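Long-range contacts in insecticidal crystal protein Cry35Ab1 (PDB 4JP0), which forms one half of a binary insecticidal toxin that acts on western corn rootworm larvae and needs its partner protein for maximal toxicity: residues A[110-115]-A[130-135]; A[30-35]-A[119-124]; A[165-170]-A[310-315]; A[153-158]-A[209-214]. All coordinates share one frame; numbering follows the deposited sequence.

Contact 1 of 4, residues A[110-115]-A[130-135]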
loop_
_atom_site.group_PDB
_atom_site.type_symbol
_atom_site.label_atom_id
_atom_site.label_comp_id
_atom_site.label_asym_id
_atom_site.label_seq_id
_atom_site.Cartn_x
_atom_site.Cartn_y
_atom_site.Cartn_z
ATOM N N LEU A 110 7.347 -28.154 -10.294
ATOM C CA LEU A 110 8.668 -28.509 -9.777
ATOM C C LEU A 110 8.821 -30.030 -9.790
ATOM O O LEU A 110 7.982 -30.758 -9.230
ATOM C CB LEU A 110 8.753 -28.038 -8.329
ATOM C CG LEU A 110 10.104 -27.674 -7.776
ATOM C CD1 LEU A 110 10.593 -26.447 -8.587
ATOM C CD2 LEU A 110 10.030 -27.383 -6.238
ATOM N N THR A 111 9.903 -30.502 -10.402
ATOM C CA THR A 111 10.155 -31.927 -10.574
ATOM C C THR A 111 11.617 -32.318 -10.262
ATOM O O THR A 111 12.563 -31.736 -10.817
ATOM C CB THR A 111 9.864 -32.242 -12.026
ATOM O OG1 THR A 111 8.512 -31.832 -12.327
ATOM C CG2 THR A 111 9.867 -33.720 -12.279
ATOM N N ALA A 112 11.822 -33.300 -9.389
ATOM C CA ALA A 112 13.166 -33.784 -9.117
ATOM C C ALA A 112 13.620 -34.728 -10.207
ATOM O O ALA A 112 12.876 -35.633 -10.608
ATOM C CB ALA A 112 13.226 -34.506 -7.754
ATOM N N GLY A 113 14.843 -34.512 -10.687
ATOM C CA GLY A 113 15.481 -35.424 -11.658
ATOM C C GLY A 113 15.787 -36.740 -10.978
ATOM O O GLY A 113 15.886 -36.798 -9.753
ATOM N N THR A 114 15.937 -37.791 -11.782
ATOM C CA THR A 114 16.281 -39.118 -11.305
ATOM C C THR A 114 17.523 -39.665 -12.012
ATOM O O THR A 114 17.938 -39.176 -13.076
ATOM C CB THR A 114 15.112 -40.084 -11.579
ATOM O OG1 THR A 114 14.893 -40.226 -13.001
ATOM C CG2 THR A 114 13.822 -39.504 -11.057
ATOM N N GLY A 115 18.112 -40.701 -11.433
ATOM C CA GLY A 115 19.256 -41.352 -12.062
ATOM C C GLY A 115 20.442 -40.427 -12.178
ATOM O O GLY A 115 20.950 -39.897 -11.161
ATOM N N ASN A 130 3.333 -38.688 -9.986
ATOM C CA ASN A 130 4.736 -38.723 -10.073
ATOM C C ASN A 130 5.176 -38.260 -8.720
ATOM O O ASN A 130 4.970 -37.162 -8.387
ATOM C CB ASN A 130 5.193 -37.793 -11.165
ATOM C CG ASN A 130 6.646 -37.819 -11.366
ATOM O OD1 ASN A 130 7.381 -38.291 -10.557
ATOM N ND2 ASN A 130 7.072 -37.291 -12.467
ATOM N N PRO A 131 5.691 -39.194 -7.934
ATOM C CA PRO A 131 6.165 -38.864 -6.588
ATOM C C PRO A 131 7.290 -37.833 -6.657
ATOM O O PRO A 131 7.512 -37.139 -5.656
ATOM C CB PRO A 131 6.660 -40.220 -6.058
ATOM C CG PRO A 131 6.958 -40.991 -7.298
ATOM C CD PRO A 131 5.836 -40.627 -8.252
ATOM N N ASN A 132 7.993 -37.745 -7.799
ATOM C CA ASN A 132 9.051 -36.751 -7.976
ATOM C C ASN A 132 8.536 -35.307 -8.163
ATOM O O ASN A 132 9.312 -34.346 -8.141
ATOM C CB ASN A 132 9.974 -37.160 -9.123
ATOM C CG ASN A 132 10.898 -38.333 -8.718
ATOM O OD1 ASN A 132 11.869 -38.135 -7.981
ATOM N ND2 ASN A 132 10.565 -39.541 -9.151
ATOM N N GLN A 133 7.230 -35.164 -8.268
ATOM C CA GLN A 133 6.603 -33.865 -8.377
ATOM C C GLN A 133 5.872 -33.515 -7.070
ATOM O O GLN A 133 5.117 -32.556 -7.011
ATOM C CB GLN A 133 5.637 -33.881 -9.579
ATOM C CG GLN A 133 6.430 -33.964 -10.914
ATOM C CD GLN A 133 5.531 -33.922 -12.128
ATOM O OE1 GLN A 133 4.359 -34.246 -12.027
ATOM N NE2 GLN A 133 6.064 -33.464 -13.265
ATOM N N GLN A 134 6.147 -34.263 -5.997
ATOM C CA GLN A 134 5.506 -33.966 -4.720
ATOM C C GLN A 134 6.564 -33.443 -3.719
ATOM O O GLN A 134 7.672 -33.974 -3.644
ATOM C CB GLN A 134 4.813 -35.187 -4.122
ATOM C CG GLN A 134 3.992 -36.057 -5.099
ATOM C CD GLN A 134 2.924 -35.266 -5.799
ATOM O OE1 GLN A 134 2.151 -34.570 -5.145
ATOM N NE2 GLN A 134 2.855 -35.385 -7.138
ATOM N N TRP A 135 6.176 -32.458 -2.915
ATOM C CA TRP A 135 7.100 -31.721 -2.056
ATOM C C TRP A 135 6.518 -31.502 -0.672
ATOM O O TRP A 135 5.310 -31.306 -0.514
ATOM C CB TRP A 135 7.398 -30.340 -2.694
ATOM C CG TRP A 135 7.977 -30.480 -4.074
ATOM C CD1 TRP A 135 7.300 -30.623 -5.225
ATOM C CD2 TRP A 135 9.358 -30.664 -4.394
ATOM N NE1 TRP A 135 8.162 -30.835 -6.277
ATOM C CE2 TRP A 135 9.442 -30.865 -5.794
ATOM C CE3 TRP A 135 10.541 -30.601 -3.650
ATOM C CZ2 TRP A 135 10.657 -31.035 -6.464
ATOM C CZ3 TRP A 135 11.765 -30.755 -4.311
ATOM C CH2 TRP A 135 11.812 -30.975 -5.717
HETATM O O HOH W 1 5.457 -29.994 -8.014
HETATM O O HOH W 2 14.552 -38.188 -7.709
#

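Contact 2 of 4, residues A[30-35]-A[119-124]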
loop_
_atom_site.group_PDB
_atom_site.type_symbol
_atom_site.label_atom_id
_atom_site.label_comp_id
_atom_site.label_asym_id
_atom_site.label_seq_id
_atom_site.Cartn_x
_atom_site.Cartn_y
_atom_site.Cartn_z
ATOM N N VAL A 30 19.080 -23.262 -8.028
ATOM C CA VAL A 30 18.512 -24.071 -6.964
ATOM C C VAL A 30 18.731 -25.545 -7.319
ATOM O O VAL A 30 18.436 -25.968 -8.432
ATOM C CB VAL A 30 17.007 -23.820 -6.818
ATOM C CG1 VAL A 30 16.424 -24.714 -5.699
ATOM C CG2 VAL A 30 16.759 -22.360 -6.508
ATOM N N SER A 31 19.270 -26.310 -6.380
ATOM C CA SER A 31 19.505 -27.747 -6.574
ATOM C C SER A 31 18.882 -28.530 -5.430
ATOM O O SER A 31 18.235 -27.964 -4.573
ATOM C CB SER A 31 21.008 -28.050 -6.579
ATOM O OG SER A 31 21.579 -27.571 -5.329
ATOM N N LEU A 32 19.107 -29.833 -5.409
ATOM C CA LEU A 32 18.623 -30.671 -4.323
ATOM C C LEU A 32 19.809 -31.277 -3.610
ATOM O O LEU A 32 20.629 -31.964 -4.234
ATOM C CB LEU A 32 17.695 -31.787 -4.846
ATOM C CG LEU A 32 16.351 -31.298 -5.417
ATOM C CD1 LEU A 32 15.475 -32.451 -5.993
ATOM C CD2 LEU A 32 15.586 -30.521 -4.324
ATOM N N MET A 33 19.854 -31.108 -2.285
ATOM C CA MET A 33 21.005 -31.567 -1.495
ATOM C C MET A 33 20.535 -32.462 -0.381
ATOM O O MET A 33 19.426 -32.267 0.138
ATOM C CB MET A 33 21.714 -30.367 -0.834
ATOM C CG MET A 33 22.441 -29.456 -1.833
ATOM S SD MET A 33 23.856 -30.339 -2.575
ATOM C CE MET A 33 24.813 -30.601 -1.084
ATOM N N ASN A 34 21.410 -33.392 0.034
ATOM C CA ASN A 34 21.146 -34.229 1.202
ATOM C C ASN A 34 21.503 -33.423 2.455
ATOM O O ASN A 34 22.564 -32.799 2.502
ATOM C CB ASN A 34 21.966 -35.515 1.160
ATOM C CG ASN A 34 21.581 -36.472 2.267
ATOM O OD1 ASN A 34 21.571 -36.110 3.429
ATOM N ND2 ASN A 34 21.233 -37.696 1.899
ATOM N N LYS A 35 20.626 -33.414 3.452
ATOM C CA LYS A 35 20.851 -32.529 4.595
ATOM C C LYS A 35 22.050 -32.934 5.400
ATOM O O LYS A 35 22.508 -32.159 6.241
ATOM C CB LYS A 35 19.602 -32.342 5.477
ATOM C CG LYS A 35 19.137 -33.592 6.202
ATOM C CD LYS A 35 17.672 -33.378 6.678
ATOM C CE LYS A 35 17.081 -34.599 7.364
ATOM N NZ LYS A 35 15.734 -34.285 7.985
ATOM N N GLY A 119 19.589 -35.048 -7.875
ATOM C CA GLY A 119 20.199 -33.823 -7.390
ATOM C C GLY A 119 19.708 -32.618 -8.177
ATOM O O GLY A 119 19.835 -31.499 -7.702
ATOM N N LEU A 120 19.181 -32.833 -9.382
ATOM C CA LEU A 120 18.698 -31.718 -10.196
ATOM C C LEU A 120 17.225 -31.407 -9.921
ATOM O O LEU A 120 16.480 -32.280 -9.516
ATOM C CB LEU A 120 18.855 -32.028 -11.701
ATOM C CG LEU A 120 20.271 -32.272 -12.229
ATOM C CD1 LEU A 120 20.230 -32.209 -13.755
ATOM C CD2 LEU A 120 21.250 -31.278 -11.674
ATOM N N ILE A 121 16.827 -30.136 -10.082
ATOM C CA ILE A 121 15.399 -29.804 -9.979
ATOM C C ILE A 121 15.047 -28.968 -11.222
ATOM O O ILE A 121 15.808 -28.116 -11.645
ATOM C CB ILE A 121 15.056 -29.130 -8.630
ATOM C CG1 ILE A 121 13.548 -28.805 -8.495
ATOM C CG2 ILE A 121 15.797 -27.828 -8.464
ATOM C CD1 ILE A 121 13.272 -28.291 -7.039
ATOM N N ARG A 122 13.928 -29.300 -11.847
ATOM C CA ARG A 122 13.510 -28.652 -13.092
ATOM C C ARG A 122 12.005 -28.432 -13.075
ATOM O O ARG A 122 11.324 -28.949 -12.213
ATOM C CB ARG A 122 13.802 -29.632 -14.231
ATOM C CG ARG A 122 15.313 -29.888 -14.530
ATOM C CD ARG A 122 16.033 -28.615 -15.030
ATOM N NE ARG A 122 17.446 -28.801 -15.399
ATOM C CZ ARG A 122 18.475 -28.595 -14.602
ATOM N NH1 ARG A 122 18.276 -28.213 -13.346
ATOM N NH2 ARG A 122 19.715 -28.725 -15.076
ATOM N N LEU A 123 11.484 -27.645 -14.024
ATOM C CA LEU A 123 10.060 -27.495 -14.176
ATOM C C LEU A 123 9.717 -28.392 -15.341
ATOM O O LEU A 123 10.443 -28.397 -16.355
ATOM C CB LEU A 123 9.692 -26.065 -14.567
ATOM C CG LEU A 123 9.808 -25.068 -13.400
ATOM C CD1 LEU A 123 9.496 -23.715 -13.962
ATOM C CD2 LEU A 123 8.767 -25.433 -12.347
ATOM N N THR A 124 8.663 -29.190 -15.189
ATOM C CA THR A 124 8.139 -29.921 -16.335
ATOM C C THR A 124 6.632 -30.127 -16.213
ATOM O O THR A 124 6.003 -29.674 -15.253
ATOM C CB THR A 124 8.888 -31.214 -16.591
ATOM O OG1 THR A 124 8.536 -31.682 -17.905
ATOM C CG2 THR A 124 8.405 -32.286 -15.642
HETATM O O HOH W 3 18.995 -28.202 -10.161
HETATM O O HOH W 4 17.092 -25.673 -11.067
#

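Contact 3 of 4, residues A[165-170]-A[310-315]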
loop_
_atom_site.group_PDB
_atom_site.type_symbol
_atom_site.label_atom_id
_atom_site.label_comp_id
_atom_site.label_asym_id
_atom_site.label_seq_id
_atom_site.Cartn_x
_atom_site.Cartn_y
_atom_site.Cartn_z
ATOM N N GLY A 165 -16.096 34.164 16.048
ATOM C CA GLY A 165 -15.922 33.367 14.828
ATOM C C GLY A 165 -14.547 32.754 14.596
ATOM O O GLY A 165 -13.806 33.153 13.698
ATOM N N ASN A 166 -14.200 31.753 15.394
ATOM C CA ASN A 166 -12.909 31.090 15.250
ATOM C C ASN A 166 -13.111 29.699 14.710
ATOM O O ASN A 166 -14.189 29.126 14.829
ATOM C CB ASN A 166 -12.179 31.001 16.587
ATOM C CG ASN A 166 -11.824 32.364 17.151
ATOM O OD1 ASN A 166 -10.740 32.893 16.897
ATOM N ND2 ASN A 166 -12.734 32.934 17.933
ATOM N N ILE A 167 -12.061 29.134 14.139
ATOM C CA ILE A 167 -12.175 27.794 13.574
ATOM C C ILE A 167 -10.842 27.069 13.619
ATOM O O ILE A 167 -9.763 27.702 13.534
ATOM C CB ILE A 167 -12.679 27.899 12.133
ATOM C CG1 ILE A 167 -13.008 26.524 11.531
ATOM C CG2 ILE A 167 -11.663 28.617 11.278
ATOM C CD1 ILE A 167 -13.784 26.663 10.225
ATOM N N ASP A 168 -10.917 25.746 13.759
ATOM C CA ASP A 168 -9.742 24.919 13.790
ATOM C C ASP A 168 -9.094 24.857 12.407
ATOM O O ASP A 168 -9.756 25.028 11.399
ATOM C CB ASP A 168 -10.113 23.495 14.206
ATOM C CG ASP A 168 -10.444 23.367 15.677
ATOM O OD1 ASP A 168 -10.181 24.308 16.461
ATOM O OD2 ASP A 168 -10.964 22.328 16.140
ATOM N N ASN A 169 -7.809 24.528 12.365
ATOM C CA ASN A 169 -7.101 24.428 11.097
ATOM C C ASN A 169 -7.255 23.082 10.441
ATOM O O ASN A 169 -6.825 22.896 9.315
ATOM C CB ASN A 169 -5.607 24.747 11.266
ATOM C CG ASN A 169 -5.368 26.188 11.685
ATOM O OD1 ASN A 169 -6.238 27.058 11.489
ATOM N ND2 ASN A 169 -4.201 26.451 12.286
ATOM N N GLY A 170 -7.808 22.128 11.170
ATOM C CA GLY A 170 -7.993 20.799 10.621
ATOM C C GLY A 170 -8.537 19.834 11.634
ATOM O O GLY A 170 -8.958 20.249 12.719
ATOM N N ILE A 310 -13.539 30.065 4.594
ATOM C CA ILE A 310 -12.322 29.299 4.557
ATOM C C ILE A 310 -12.697 27.941 3.998
ATOM O O ILE A 310 -13.834 27.496 4.134
ATOM C CB ILE A 310 -11.693 29.171 5.961
ATOM C CG1 ILE A 310 -10.278 28.569 5.862
ATOM C CG2 ILE A 310 -12.568 28.339 6.848
ATOM C CD1 ILE A 310 -9.425 28.736 7.094
ATOM N N GLY A 311 -11.734 27.263 3.393
ATOM C CA GLY A 311 -11.992 25.965 2.823
ATOM C C GLY A 311 -11.118 24.871 3.402
ATOM O O GLY A 311 -10.018 25.134 3.905
ATOM N N PHE A 312 -11.637 23.649 3.360
ATOM C CA PHE A 312 -10.873 22.487 3.798
ATOM C C PHE A 312 -10.784 21.425 2.724
ATOM O O PHE A 312 -11.664 21.314 1.869
ATOM C CB PHE A 312 -11.517 21.886 5.033
ATOM C CG PHE A 312 -11.497 22.806 6.225
ATOM C CD1 PHE A 312 -12.567 23.647 6.495
ATOM C CD2 PHE A 312 -10.407 22.829 7.071
ATOM C CE1 PHE A 312 -12.551 24.499 7.568
ATOM C CE2 PHE A 312 -10.392 23.664 8.165
ATOM C CZ PHE A 312 -11.470 24.498 8.417
ATOM N N LEU A 313 -9.711 20.649 2.802
ATOM C CA LEU A 313 -9.456 19.499 1.932
ATOM C C LEU A 313 -9.208 18.282 2.791
ATOM O O LEU A 313 -8.665 18.398 3.895
ATOM C CB LEU A 313 -8.196 19.753 1.111
ATOM C CG LEU A 313 -8.363 20.848 0.057
ATOM C CD1 LEU A 313 -7.021 21.375 -0.380
ATOM C CD2 LEU A 313 -9.141 20.227 -1.130
ATOM N N THR A 314 -9.581 17.109 2.267
ATOM C CA THR A 314 -9.260 15.858 2.923
ATOM C C THR A 314 -7.849 15.549 2.518
ATOM O O THR A 314 -7.538 15.520 1.322
ATOM C CB THR A 314 -10.179 14.723 2.458
ATOM O OG1 THR A 314 -11.477 14.930 3.005
ATOM C CG2 THR A 314 -9.735 13.377 3.082
ATOM N N ILE A 315 -6.996 15.371 3.519
ATOM C CA ILE A 315 -5.620 14.984 3.300
ATOM C C ILE A 315 -5.519 13.484 3.433
ATOM O O ILE A 315 -6.165 12.902 4.295
ATOM C CB ILE A 315 -4.695 15.612 4.346
ATOM C CG1 ILE A 315 -4.857 17.136 4.404
ATOM C CG2 ILE A 315 -3.223 15.262 3.992
ATOM C CD1 ILE A 315 -4.423 17.849 3.097
#

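Contact 4 of 4, residues A[153-158]-A[209-214]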
loop_
_atom_site.group_PDB
_atom_site.type_symbol
_atom_site.label_atom_id
_atom_site.label_comp_id
_atom_site.label_asym_id
_atom_site.label_seq_id
_atom_site.Cartn_x
_atom_site.Cartn_y
_atom_site.Cartn_z
ATOM N N THR A 153 -13.796 3.916 10.009
ATOM C CA THR A 153 -14.517 3.777 8.736
ATOM C C THR A 153 -15.218 5.056 8.311
ATOM O O THR A 153 -15.667 5.158 7.167
ATOM C CB THR A 153 -15.581 2.683 8.806
ATOM O OG1 THR A 153 -16.540 3.036 9.814
ATOM C CG2 THR A 153 -14.981 1.382 9.309
ATOM N N LYS A 154 -15.339 6.008 9.230
ATOM C CA LYS A 154 -16.007 7.279 8.929
ATOM C C LYS A 154 -15.154 8.502 9.255
ATOM O O LYS A 154 -14.790 8.730 10.389
ATOM C CB LYS A 154 -17.318 7.364 9.686
ATOM C CG LYS A 154 -18.175 8.547 9.306
ATOM C CD LYS A 154 -19.460 8.606 10.135
ATOM C CE LYS A 154 -19.284 9.499 11.375
ATOM N NZ LYS A 154 -20.554 9.916 12.070
ATOM N N LEU A 155 -14.870 9.308 8.247
ATOM C CA LEU A 155 -14.053 10.486 8.451
ATOM C C LEU A 155 -14.866 11.538 9.197
ATOM O O LEU A 155 -16.004 11.818 8.838
ATOM C CB LEU A 155 -13.607 11.026 7.087
ATOM C CG LEU A 155 -12.668 12.207 7.071
ATOM C CD1 LEU A 155 -11.267 11.715 7.465
ATOM C CD2 LEU A 155 -12.643 12.774 5.658
ATOM N N LYS A 156 -14.301 12.116 10.231
ATOM C CA LYS A 156 -14.997 13.189 10.964
ATOM C C LYS A 156 -15.338 14.342 10.040
ATOM O O LYS A 156 -14.740 14.479 8.986
ATOM C CB LYS A 156 -14.132 13.692 12.105
ATOM C CG LYS A 156 -13.956 12.662 13.252
ATOM C CD LYS A 156 -12.578 12.894 13.907
ATOM C CE LYS A 156 -12.509 12.430 15.368
ATOM N NZ LYS A 156 -13.082 11.072 15.562
ATOM N N ASP A 157 -16.330 15.144 10.425
ATOM C CA ASP A 157 -16.718 16.316 9.632
ATOM C C ASP A 157 -15.606 17.371 9.589
ATOM O O ASP A 157 -14.809 17.452 10.513
ATOM C CB ASP A 157 -17.925 16.970 10.268
ATOM C CG ASP A 157 -19.199 16.157 10.124
ATOM O OD1 ASP A 157 -19.231 15.100 9.436
ATOM O OD2 ASP A 157 -20.248 16.568 10.666
ATOM N N TYR A 158 -15.557 18.189 8.538
ATOM C CA TYR A 158 -14.586 19.288 8.505
ATOM C C TYR A 158 -15.016 20.319 9.540
ATOM O O TYR A 158 -16.194 20.372 9.896
ATOM C CB TYR A 158 -14.434 19.899 7.113
ATOM C CG TYR A 158 -15.711 20.393 6.489
ATOM C CD1 TYR A 158 -16.169 21.687 6.725
ATOM C CD2 TYR A 158 -16.458 19.576 5.649
ATOM C CE1 TYR A 158 -17.336 22.141 6.153
ATOM C CE2 TYR A 158 -17.627 20.030 5.067
ATOM C CZ TYR A 158 -18.059 21.309 5.320
ATOM O OH TYR A 158 -19.219 21.745 4.743
ATOM N N GLN A 209 -6.342 9.657 7.094
ATOM C CA GLN A 209 -7.025 10.784 6.459
ATOM C C GLN A 209 -7.471 11.748 7.553
ATOM O O GLN A 209 -7.606 11.356 8.717
ATOM C CB GLN A 209 -8.189 10.340 5.583
ATOM C CG GLN A 209 -7.746 9.608 4.324
ATOM C CD GLN A 209 -8.923 9.129 3.497
ATOM O OE1 GLN A 209 -9.909 8.637 4.043
ATOM N NE2 GLN A 209 -8.816 9.256 2.169
ATOM N N TYR A 210 -7.634 13.007 7.171
ATOM C CA TYR A 210 -8.048 14.074 8.059
ATOM C C TYR A 210 -8.301 15.313 7.203
ATOM O O TYR A 210 -7.927 15.346 6.029
ATOM C CB TYR A 210 -6.968 14.379 9.103
ATOM C CG TYR A 210 -5.570 14.587 8.556
ATOM C CD1 TYR A 210 -5.060 15.864 8.338
ATOM C CD2 TYR A 210 -4.736 13.501 8.303
ATOM C CE1 TYR A 210 -3.735 16.041 7.854
ATOM C CE2 TYR A 210 -3.444 13.677 7.846
ATOM C CZ TYR A 210 -2.948 14.922 7.627
ATOM O OH TYR A 210 -1.655 15.024 7.153
ATOM N N TRP A 211 -8.938 16.317 7.782
ATOM C CA TRP A 211 -9.165 17.573 7.095
ATOM C C TRP A 211 -8.061 18.571 7.481
ATOM O O TRP A 211 -7.546 18.512 8.593
ATOM C CB TRP A 211 -10.523 18.140 7.526
ATOM C CG TRP A 211 -11.707 17.341 7.049
ATOM C CD1 TRP A 211 -12.440 16.428 7.766
ATOM C CD2 TRP A 211 -12.299 17.392 5.741
ATOM N NE1 TRP A 211 -13.464 15.928 6.990
ATOM C CE2 TRP A 211 -13.392 16.491 5.738
ATOM C CE3 TRP A 211 -12.051 18.154 4.585
ATOM C CZ2 TRP A 211 -14.212 16.302 4.619
ATOM C CZ3 TRP A 211 -12.882 17.949 3.439
ATOM C CH2 TRP A 211 -13.935 17.042 3.479
ATOM N N GLN A 212 -7.734 19.486 6.553
ATOM C CA GLN A 212 -6.766 20.554 6.732
ATOM C C GLN A 212 -7.164 21.785 5.894
ATOM O O GLN A 212 -7.607 21.645 4.768
ATOM C CB GLN A 212 -5.376 20.078 6.269
ATOM C CG GLN A 212 -4.246 21.058 6.541
ATOM C CD GLN A 212 -2.875 20.471 6.160
ATOM O OE1 GLN A 212 -2.193 20.984 5.257
ATOM N NE2 GLN A 212 -2.485 19.390 6.829
ATOM N N ARG A 213 -6.988 22.975 6.461
ATOM C CA ARG A 213 -7.262 24.236 5.788
ATOM C C ARG A 213 -6.562 24.278 4.437
ATOM O O ARG A 213 -5.423 23.871 4.325
ATOM C CB ARG A 213 -6.749 25.377 6.688
ATOM C CG ARG A 213 -6.502 26.714 6.008
ATOM C CD ARG A 213 -5.868 27.767 6.939
ATOM N NE ARG A 213 -5.064 28.735 6.193
ATOM C CZ ARG A 213 -4.733 29.944 6.642
ATOM N NH1 ARG A 213 -5.151 30.348 7.842
ATOM N NH2 ARG A 213 -3.989 30.756 5.893
ATOM N N ALA A 214 -7.253 24.739 3.403
ATOM C CA ALA A 214 -6.629 24.875 2.093
ATOM C C ALA A 214 -5.887 26.202 2.036
ATOM O O ALA A 214 -6.470 27.262 2.287
ATOM C CB ALA A 214 -7.662 24.835 1.028
#

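Contact 1 of 4, residues A[110-115]-A[130-135]
Three hydrogen bonds join strand residues 110-112 to the chain that leads into W135. The indole NE1 of W135 donates to L110 O at 3.0 Å; the oxygen lies in the ring plane, yet the N-H reaches it from well above the carbonyl plane. A112 N gives a nearly straight bond (171°) to N132 O, an acceptor that also takes N12 ND2. Between side chains running alongside each other, Q133 NE2 meets T111 OG1 at 3.1 Å in a more bent bond; T111 OG1 is also bonded to V109 O, and Q133 NE2 to D125 O. This is the QxW element that recurs in ricin B-type beta-trefoils, here as Q133-Q134-W135, with the tryptophan turned into the hydrophobic core. Apolar packing centres on that ring. L110 has CG anti to its own N (chi1 -151°), which brings L110 CD2 over the middle of one indole face, 3.7 Å from the centroid of the six-membered ring of W135. One water-mediated link adds to these: a water donates to G113 O and, at 2.7 Å, to N132 OD1. An Asx turn, N130 OD1 accepting from N132 N, shapes the 3-10 segment carrying N132.

Contact 2 of 4, residues A[30-35]-A[119-124]
L32 and I121 meet through their branch points, L32 CG lying 4.1 Å from I121 CB while the two side chains cross at about a right angle. Beside them runs the one direct hydrogen bond of the contact, from L32 N to G119 O at 2.9 Å, with an N-H...O angle of 153° and the donor tilted from the carbonyl plane. L32 CB rests on that same oxygen, and L32 CD1 comes up to L120 O, so the leucine covers the backbone leading into strand 121-124. I121 uses a different branch toward V30: I121 CG2, set between the backbone N and the carbonyl carbon, comes 3.2 Å from V30 O, while V30 CG1 approaches that methyl at 4.2 Å.

Both segments belong to the ricin B-type lectin region, a beta-trefoil, and the contact joins strand 31-33 to the chain entering strand 121-124, some 85 residues later. Two waters fill in where direct backbone pairing is absent. One donates to V30 O and accepts from I121 N at 2.9 Å; the other lies within hydrogen-bonding distance of V30 O and of I121 O, 2.8 Å from the latter.

Further out, R122 folds its guanidinium back so that R122 NH1 donates to I121 O at 3.0 Å, with the oxygen in the guanidinium plane. G119 turns the chain with a positive phi (108°), a conformation suited to glycine. Backbone bonds of S31 with A20 and of V30 with I77 hold the 30-35 side, and L32 also packs on L17 and A112.

Contact 3 of 4, residues A[165-170]-A[310-315]
I167 and F312 approach from opposite directions, the isoleucine reaching from an irregular chain segment and the phenylalanine rising from a long strand of the four-stranded antiparallel sheet in the insecticidal crystal toxin (P42) region. Their meeting is methyl against ring edge: I167 CD1 lies near the plane of the phenyl group, 3.6 Å from F312 CE1 and equally close to F312 CZ. With CG1 anti to the backbone N (chi1 -172°) and the chain extended beyond it, I167 sends this methyl inward to the sheet. The same I167 CD1 touches I310 CG2 at 4.0 Å, so one terminal carbon bridges two residues that project from the same side of strand 307-323.

F312 has CG anti to its carbonyl carbon (chi1 -64°), a setting that directs the far end of the ring at the backbone of 168-170. There the rim of the ring encounters carbonyl oxygens near its plane, an approach that probably favours the weakly positive ring C-H edge. No hydrogen bond passes directly between the two segments.

Strand 202-221 links the two segments: N169 has a backbone bond with R213, and A214 has one with G311 of strand 307-323. P159 packs on F312, while Y161 touches both isoleucines. Along the ring rim, D168 O sits 3.5 Å from F312 CZ, and N169 O stands 3.8 Å from F312 CE2.

Contact 4 of 4, residues A[153-158]-A[209-214]
The irregular chain 153-158 runs nearly along strand residues 209-211, the two directions 15° apart, but at a spacing set by side chains, with Y158 CA and W211 CA 5.9 Å apart. It belongs to the long loop between strands 135-142 and 174-182, and here it packs over the four-stranded antiparallel sheet of the insecticidal crystal toxin (P42) region, alongside strand 202-221. W211 is the centre of the contact. The indole W211 NE1 donates to K156 O at 2.8 Å, the acceptor lying in the ring plane and the donor only slightly tilted from the carbonyl plane, although the N-H...O angle is a bent 137°.

Over one face of the indole sits Y158. Y158 CB forms a CH-pi contact 3.7 Å from the centroid of the W211 five-membered ring, close to the ring normal, and the phenol turns an edge toward the face of the six-membered ring in a T-shaped pair, the planes steeply inclined. This placement follows from a first torsion of 56°, which puts Y158 CG between its backbone N and carbonyl carbon. The phenol also makes a cation-pi contact with K160.

L155 divides its two methyls between neighbours. L155 CD1 settles on the Q209 backbone and lies 3.9 Å from Q209 CB, while the amide NE2 of Q209 is bonded to T316 OG1. T314 of the adjacent strand packs against both L155 and W211, and Q174 bonds to the backbone of K154 and K156. The other methyl, L155 CD2, reaches the pyrrole side of the indole at 3.5 Å from W211 NE1.

Overall arrangement
The four contacts fall into two pairs at opposite sides of the chain's centre. Contacts 1 and 2, with centres 9 Å apart, share the beta-trefoil: strands 109-112 and 121-124 are paired, with a probable hydrogen bond of 2.8 Å between T111 N and R122 O, and I121 CD1 packs 3.3 Å from both L110 CG and W135 CH2. Contacts 3 and 4 also lie 9 Å apart between centres; their strand segments, 310-315 and 209-214, are neighbours in the P42-region sheet, where I315 N is 2.7 Å from Y210 O and T314 OG1 packs against W211 CH2. Between contacts 1 and 3 the centres are about 65 Å apart, their nearest atoms about 45 Å, in keeping with an elongated two-part molecule.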